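Local coordinates for pyrroline-5-carboxylate reductase catalytic N-terminal domain-containing protein (Sinorhizobium meliloti, PDB 4HUJ) that is of unknown function but probably binds NAD(P) through a Rossmann-type domain and may act as an oxidoreductase, at residues W104-N114 with L138-N149. Residues are numbered along the deposited sequence; the frame is centred on the assembly and turned at random.
Sequences WGGQIVVDASN and LVPGAKVVKAFN
Strands 108-111 and 143-147 pair in parallel through the backbones of V109, V145 and D111. V109 N donates to K143 O. V145 N donates to V109 O at 2.9 Å. D111 N reaches V145 O at 2.8 Å. At the N-terminal end of the pair K143 N donates to Q107 O. At the C-terminal end the last bond, A147 N to D111 O, is longer, at 3.3 Å, and the N-H comes from above the carbonyl plane. The two strands and helix 131-138 form a beta-alpha-beta unit, and strand 84-88 pairs with the other edge of 108-111, as in a Rossmann-type sheet. Two type II turns, W104-Q107 and V139-A142, lead into the strands side by side. Here V139 CG1 lies over one face of the W104 indole, 3.7 Å from the centre of its five-membered ring. W104 CB also packs on A142 CB, which touches V109 CG2 at 3.7 Å. On the sheet face of I108 and V110, V110 CG1 reaches the edge of the F148 ring at CD2, 3.8 Å away. V110 CG1 is anti to the V110 backbone N (chi1 179°), which directs it toward A147 and F148. On the other face D111 OD1 accepts from S113 N in an Asx turn and, through its syn lone pair, from S113 OG at 2.7 Å. One water donates to D111 O and S113 O and accepts from K146 NZ. K146 NZ and D111 OD2 are 4.6 Å apart, too far for a salt bridge, but both hydrogen-bond T132 OG1 of helix 131-138.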
ATOM      1  N   TRP A 104     -12.800   9.982  -6.794  1.00 29.62           N
ATOM      2  CA  TRP A 104     -11.516   9.845  -6.123  1.00 28.14           C
ATOM      3  C   TRP A 104     -10.605  11.048  -6.359  1.00 27.66           C
ATOM      4  O   TRP A 104      -9.418  11.012  -6.031  1.00 27.37           O
ATOM      5  CB  TRP A 104     -10.828   8.567  -6.597  1.00 27.82           C
ATOM      6  CG  TRP A 104     -11.410   7.314  -6.026  1.00 26.91           C
ATOM      7  CD1 TRP A 104     -12.390   6.535  -6.575  1.00 26.18           C
ATOM      8  CD2 TRP A 104     -11.034   6.682  -4.800  1.00 25.47           C
ATOM      9  NE1 TRP A 104     -12.653   5.461  -5.761  1.00 26.10           N
ATOM     10  CE2 TRP A 104     -11.835   5.526  -4.663  1.00 25.39           C
ATOM     11  CE3 TRP A 104     -10.099   6.982  -3.798  1.00 24.35           C
ATOM     12  CZ2 TRP A 104     -11.729   4.666  -3.567  1.00 25.31           C
ATOM     13  CZ3 TRP A 104      -9.995   6.128  -2.706  1.00 24.83           C
ATOM     14  CH2 TRP A 104     -10.807   4.984  -2.600  1.00 24.48           C
ATOM     15  N   GLY A 105     -11.168  12.113  -6.927  1.00 27.00           N
ATOM     16  CA  GLY A 105     -10.416  13.338  -7.196  1.00 25.81           C
ATOM     17  C   GLY A 105      -9.620  13.840  -6.006  1.00 24.69           C
ATOM     18  O   GLY A 105     -10.132  13.908  -4.883  1.00 25.00           O
ATOM     19  N   GLY A 106      -8.352  14.163  -6.251  1.00 23.62           N
ATOM     20  CA  GLY A 106      -7.470  14.704  -5.221  1.00 22.06           C
ATOM     21  C   GLY A 106      -6.843  13.665  -4.305  1.00 20.82           C
ATOM     22  O   GLY A 106      -6.082  14.005  -3.393  1.00 21.13           O
ATOM     23  N   GLN A 107      -7.161  12.396  -4.540  1.00 19.46           N
ATOM     24  CA  GLN A 107      -6.643  11.321  -3.700  1.00 17.82           C
ATOM     25  C   GLN A 107      -5.604  10.488  -4.433  1.00 16.94           C
ATOM     26  O   GLN A 107      -5.617  10.397  -5.663  1.00 17.07           O
ATOM     27  CB  GLN A 107      -7.774  10.410  -3.215  1.00 17.88           C
ATOM     28  CG  GLN A 107      -8.826  11.101  -2.366  1.00 17.27           C
ATOM     29  CD  GLN A 107      -9.899  10.140  -1.899  1.00 17.10           C
ATOM     30  OE1 GLN A 107      -9.703   9.387  -0.941  1.00 18.62           O
ATOM     31  NE2 GLN A 107     -11.039  10.160  -2.570  1.00 15.72           N
ATOM     32  N   ILE A 108      -4.708   9.893  -3.652  1.00 15.60           N
ATOM     33  CA  ILE A 108      -3.742   8.925  -4.154  1.00 14.60           C
ATOM     34  C   ILE A 108      -4.164   7.560  -3.643  1.00 13.87           C
ATOM     35  O   ILE A 108      -4.438   7.396  -2.452  1.00 13.65           O
ATOM     36  CB  ILE A 108      -2.310   9.248  -3.670  1.00 14.36           C
ATOM     37  CG1 ILE A 108      -1.804  10.531  -4.334  1.00 14.63           C
ATOM     38  CG2 ILE A 108      -1.343   8.079  -3.957  1.00 14.79           C
ATOM     39  CD1 ILE A 108      -0.543  11.090  -3.698  1.00 13.88           C
ATOM     40  N   VAL A 109      -4.218   6.590  -4.554  1.00 13.24           N
ATOM     41  CA  VAL A 109      -4.468   5.201  -4.196  1.00 12.73           C
ATOM     42  C   VAL A 109      -3.179   4.422  -4.423  1.00 12.37           C
ATOM     43  O   VAL A 109      -2.600   4.488  -5.501  1.00 12.34           O
ATOM     44  CB  VAL A 109      -5.639   4.607  -5.022  1.00 12.65           C
ATOM     45  CG1 VAL A 109      -5.718   3.084  -4.872  1.00 13.60           C
ATOM     46  CG2 VAL A 109      -6.948   5.246  -4.592  1.00 13.32           C
ATOM     47  N   VAL A 110      -2.720   3.723  -3.389  1.00 11.74           N
ATOM     48  CA  VAL A 110      -1.526   2.889  -3.493  1.00 11.48           C
ATOM     49  C   VAL A 110      -1.957   1.432  -3.649  1.00 11.69           C
ATOM     50  O   VAL A 110      -2.544   0.858  -2.735  1.00 12.51           O
ATOM     51  CB  VAL A 110      -0.610   3.065  -2.265  1.00 11.71           C
ATOM     52  CG1 VAL A 110       0.632   2.177  -2.379  1.00 10.71           C
ATOM     53  CG2 VAL A 110      -0.196   4.526  -2.130  1.00 11.36           C
ATOM     54  N   ASP A 111      -1.687   0.848  -4.816  1.00 11.67           N
ATOM     55  CA  ASP A 111      -1.999  -0.565  -5.055  1.00 11.22           C
ATOM     56  C   ASP A 111      -0.869  -1.445  -4.519  1.00 10.93           C
ATOM     57  O   ASP A 111       0.204  -1.520  -5.117  1.00 11.27           O
ATOM     58  CB  ASP A 111      -2.236  -0.811  -6.549  1.00 11.45           C
ATOM     59  CG  ASP A 111      -2.578  -2.264  -6.867  1.00 12.19           C
ATOM     60  OD1 ASP A 111      -2.910  -3.042  -5.942  1.00 12.41           O
ATOM     61  OD2 ASP A 111      -2.524  -2.632  -8.055  1.00 12.58           O
ATOM     62  N   ALA A 112      -1.114  -2.098  -3.383  1.00 10.65           N
ATOM     63  CA  ALA A 112      -0.143  -3.007  -2.779  1.00 10.88           C
ATOM     64  C   ALA A 112      -0.460  -4.482  -3.058  1.00 11.05           C
ATOM     65  O   ALA A 112       0.190  -5.371  -2.502  1.00 11.79           O
ATOM     66  CB  ALA A 112      -0.039  -2.756  -1.276  1.00 11.11           C
ATOM     67  N   SER A 113      -1.449  -4.731  -3.919  1.00 10.92           N
ATOM     68  CA  SER A 113      -1.941  -6.091  -4.165  1.00 10.92           C
ATOM     69  C   SER A 113      -1.160  -6.806  -5.264  1.00 10.69           C
ATOM     70  O   SER A 113      -0.574  -6.167  -6.139  1.00 10.95           O
ATOM     71  CB  SER A 113      -3.427  -6.065  -4.547  1.00 10.88           C
ATOM     72  OG  SER A 113      -3.607  -5.650  -5.901  1.00 12.54           O
ATOM     73  N   ASN A 114      -1.190  -8.137  -5.219  1.00 10.26           N
ATOM     74  CA  ASN A 114      -0.659  -8.973  -6.293  1.00 10.13           C
ATOM     75  C   ASN A 114      -1.759  -9.883  -6.817  1.00 10.38           C
ATOM     76  O   ASN A 114      -2.453 -10.527  -6.026  1.00 10.55           O
ATOM     77  CB  ASN A 114       0.505  -9.814  -5.783  1.00  9.83           C
ATOM     78  CG  ASN A 114       1.696  -8.969  -5.383  1.00 10.45           C
ATOM     79  OD1 ASN A 114       2.140  -9.004  -4.227  1.00 13.07           O
ATOM     80  ND2 ASN A 114       2.207  -8.193  -6.323  1.00  6.17           N
ATOM     81  N   LEU A 138     -10.784   1.089 -11.681  1.00 21.95           N
ATOM     82  CA  LEU A 138     -11.776   0.973 -10.609  1.00 22.54           C
ATOM     83  C   LEU A 138     -11.789   2.186  -9.673  1.00 22.55           C
ATOM     84  O   LEU A 138     -12.708   2.342  -8.865  1.00 22.62           O
ATOM     85  CB  LEU A 138     -11.550  -0.307  -9.791  1.00 22.39           C
ATOM     86  CG  LEU A 138     -11.626  -1.654 -10.511  1.00 22.93           C
ATOM     87  CD1 LEU A 138     -11.097  -2.752  -9.601  1.00 23.90           C
ATOM     88  CD2 LEU A 138     -13.049  -1.963 -10.980  1.00 23.95           C
ATOM     89  N   VAL A 139     -10.762   3.032  -9.776  1.00 22.60           N
ATOM     90  CA  VAL A 139     -10.691   4.269  -8.992  1.00 22.36           C
ATOM     91  C   VAL A 139     -10.493   5.513  -9.882  1.00 22.74           C
ATOM     92  O   VAL A 139      -9.480   6.213  -9.761  1.00 22.32           O
ATOM     93  CB  VAL A 139      -9.609   4.202  -7.864  1.00 22.12           C
ATOM     94  CG1 VAL A 139     -10.048   3.271  -6.749  1.00 22.04           C
ATOM     95  CG2 VAL A 139      -8.251   3.769  -8.417  1.00 21.82           C
ATOM     96  N   PRO A 140     -11.464   5.800 -10.780  1.00 23.16           N
ATOM     97  CA  PRO A 140     -11.301   6.944 -11.681  1.00 23.22           C
ATOM     98  C   PRO A 140     -11.161   8.245 -10.898  1.00 22.77           C
ATOM     99  O   PRO A 140     -11.850   8.447  -9.890  1.00 23.19           O
ATOM    100  CB  PRO A 140     -12.603   6.942 -12.494  1.00 23.35           C
ATOM    101  CG  PRO A 140     -13.591   6.266 -11.609  1.00 23.72           C
ATOM    102  CD  PRO A 140     -12.803   5.196 -10.914  1.00 23.50           C
ATOM    103  N   GLY A 141     -10.253   9.105 -11.342  1.00 22.09           N
ATOM    104  CA  GLY A 141      -9.984  10.341 -10.630  1.00 21.23           C
ATOM    105  C   GLY A 141      -8.804  10.231  -9.682  1.00 20.39           C
ATOM    106  O   GLY A 141      -8.155  11.231  -9.392  1.00 21.01           O
ATOM    107  N   ALA A 142      -8.525   9.020  -9.194  1.00 19.58           N
ATOM    108  CA  ALA A 142      -7.399   8.802  -8.287  1.00 18.36           C
ATOM    109  C   ALA A 142      -6.085   8.753  -9.051  1.00 17.61           C
ATOM    110  O   ALA A 142      -6.039   8.293 -10.194  1.00 18.07           O
ATOM    111  CB  ALA A 142      -7.585   7.512  -7.497  1.00 18.70           C
ATOM    112  N   LYS A 143      -5.023   9.245  -8.422  1.00 16.53           N
ATOM    113  CA  LYS A 143      -3.673   9.027  -8.926  1.00 15.42           C
ATOM    114  C   LYS A 143      -3.150   7.757  -8.247  1.00 14.64           C
ATOM    115  O   LYS A 143      -3.054   7.697  -7.023  1.00 14.44           O
ATOM    116  CB  LYS A 143      -2.778  10.234  -8.637  1.00 15.98           C
ATOM    117  CG  LYS A 143      -3.081  11.450  -9.522  1.00 16.92           C
ATOM    118  CD  LYS A 143      -2.254  12.669  -9.122  1.00 20.42           C
ATOM    119  CE  LYS A 143      -2.659  13.874  -9.958  1.00 23.18           C
ATOM    120  NZ  LYS A 143      -2.007  15.148  -9.514  1.00 24.53           N
ATOM    121  N   VAL A 144      -2.854   6.736  -9.049  1.00 13.71           N
ATOM    122  CA  VAL A 144      -2.469   5.424  -8.517  1.00 12.80           C
ATOM    123  C   VAL A 144      -0.954   5.238  -8.518  1.00 12.06           C
ATOM    124  O   VAL A 144      -0.283   5.549  -9.501  1.00 12.49           O
ATOM    125  CB  VAL A 144      -3.160   4.266  -9.290  1.00 13.02           C
ATOM    126  CG1 VAL A 144      -2.666   2.889  -8.808  1.00 13.06           C
ATOM    127  CG2 VAL A 144      -4.681   4.363  -9.135  1.00 13.71           C
ATOM    128  N   VAL A 145      -0.431   4.753  -7.393  1.00 10.83           N
ATOM    129  CA  VAL A 145       0.982   4.385  -7.269  1.00 10.15           C
ATOM    130  C   VAL A 145       1.029   2.901  -6.921  1.00  9.52           C
ATOM    131  O   VAL A 145       0.280   2.454  -6.058  1.00  9.46           O
ATOM    132  CB  VAL A 145       1.685   5.206  -6.162  1.00 10.20           C
ATOM    133  CG1 VAL A 145       3.133   4.737  -5.945  1.00 10.98           C
ATOM    134  CG2 VAL A 145       1.656   6.688  -6.489  1.00  9.66           C
ATOM    135  N   LYS A 146       1.903   2.149  -7.591  1.00  9.11           N
ATOM    136  CA  LYS A 146       2.120   0.735  -7.269  1.00  9.16           C
ATOM    137  C   LYS A 146       3.286   0.650  -6.288  1.00  9.18           C
ATOM    138  O   LYS A 146       4.407   1.028  -6.620  1.00  9.53           O
ATOM    139  CB  LYS A 146       2.432  -0.060  -8.549  1.00  9.01           C
ATOM    140  CG  LYS A 146       2.522  -1.577  -8.351  1.00  8.72           C
ATOM    141  CD  LYS A 146       2.887  -2.273  -9.653  1.00  9.57           C
ATOM    142  CE  LYS A 146       2.939  -3.789  -9.478  1.00 10.86           C
ATOM    143  NZ  LYS A 146       1.561  -4.327  -9.263  1.00 10.62           N
ATOM    144  N   ALA A 147       3.011   0.175  -5.072  1.00  9.55           N
ATOM    145  CA  ALA A 147       4.026   0.072  -4.022  1.00  9.76           C
ATOM    146  C   ALA A 147       3.555  -0.811  -2.875  1.00 10.09           C
ATOM    147  O   ALA A 147       2.361  -0.969  -2.670  1.00 10.13           O
ATOM    148  CB  ALA A 147       4.397   1.469  -3.496  1.00 10.10           C
ATOM    149  N   PHE A 148       4.520  -1.350  -2.122  1.00 10.42           N
ATOM    150  CA  PHE A 148       4.289  -2.229  -0.961  1.00 11.11           C
ATOM    151  C   PHE A 148       3.851  -3.638  -1.366  1.00 11.02           C
ATOM    152  O   PHE A 148       3.465  -4.430  -0.507  1.00 11.11           O
ATOM    153  CB  PHE A 148       3.267  -1.655   0.047  1.00 11.13           C
ATOM    154  CG  PHE A 148       3.637  -0.310   0.625  1.00 11.93           C
ATOM    155  CD1 PHE A 148       4.682  -0.182   1.537  1.00 13.22           C
ATOM    156  CD2 PHE A 148       2.891   0.819   0.298  1.00 13.00           C
ATOM    157  CE1 PHE A 148       5.004   1.066   2.085  1.00 12.57           C
ATOM    158  CE2 PHE A 148       3.203   2.070   0.839  1.00 14.52           C
ATOM    159  CZ  PHE A 148       4.260   2.188   1.740  1.00 12.06           C
ATOM    160  N   ASN A 149       3.901  -3.949  -2.662  1.00 10.71           N
ATOM    161  CA  ASN A 149       3.532  -5.287  -3.135  1.00 10.66           C
ATOM    162  C   ASN A 149       4.730  -6.238  -3.222  1.00 11.08           C
ATOM    163  O   ASN A 149       4.575  -7.428  -3.488  1.00 10.70           O
ATOM    164  CB  ASN A 149       2.887  -5.190  -4.520  1.00 10.29           C
ATOM    165  CG  ASN A 149       3.902  -4.874  -5.605  1.00  9.81           C
ATOM    166  OD1 ASN A 149       4.488  -3.795  -5.618  1.00 11.40           O
ATOM    167  ND2 ASN A 149       4.125  -5.824  -6.513  1.00  9.31           N
TER
HETATM  168  O   HOH W   1       0.733  -3.825  -6.652  1.00 11.47           O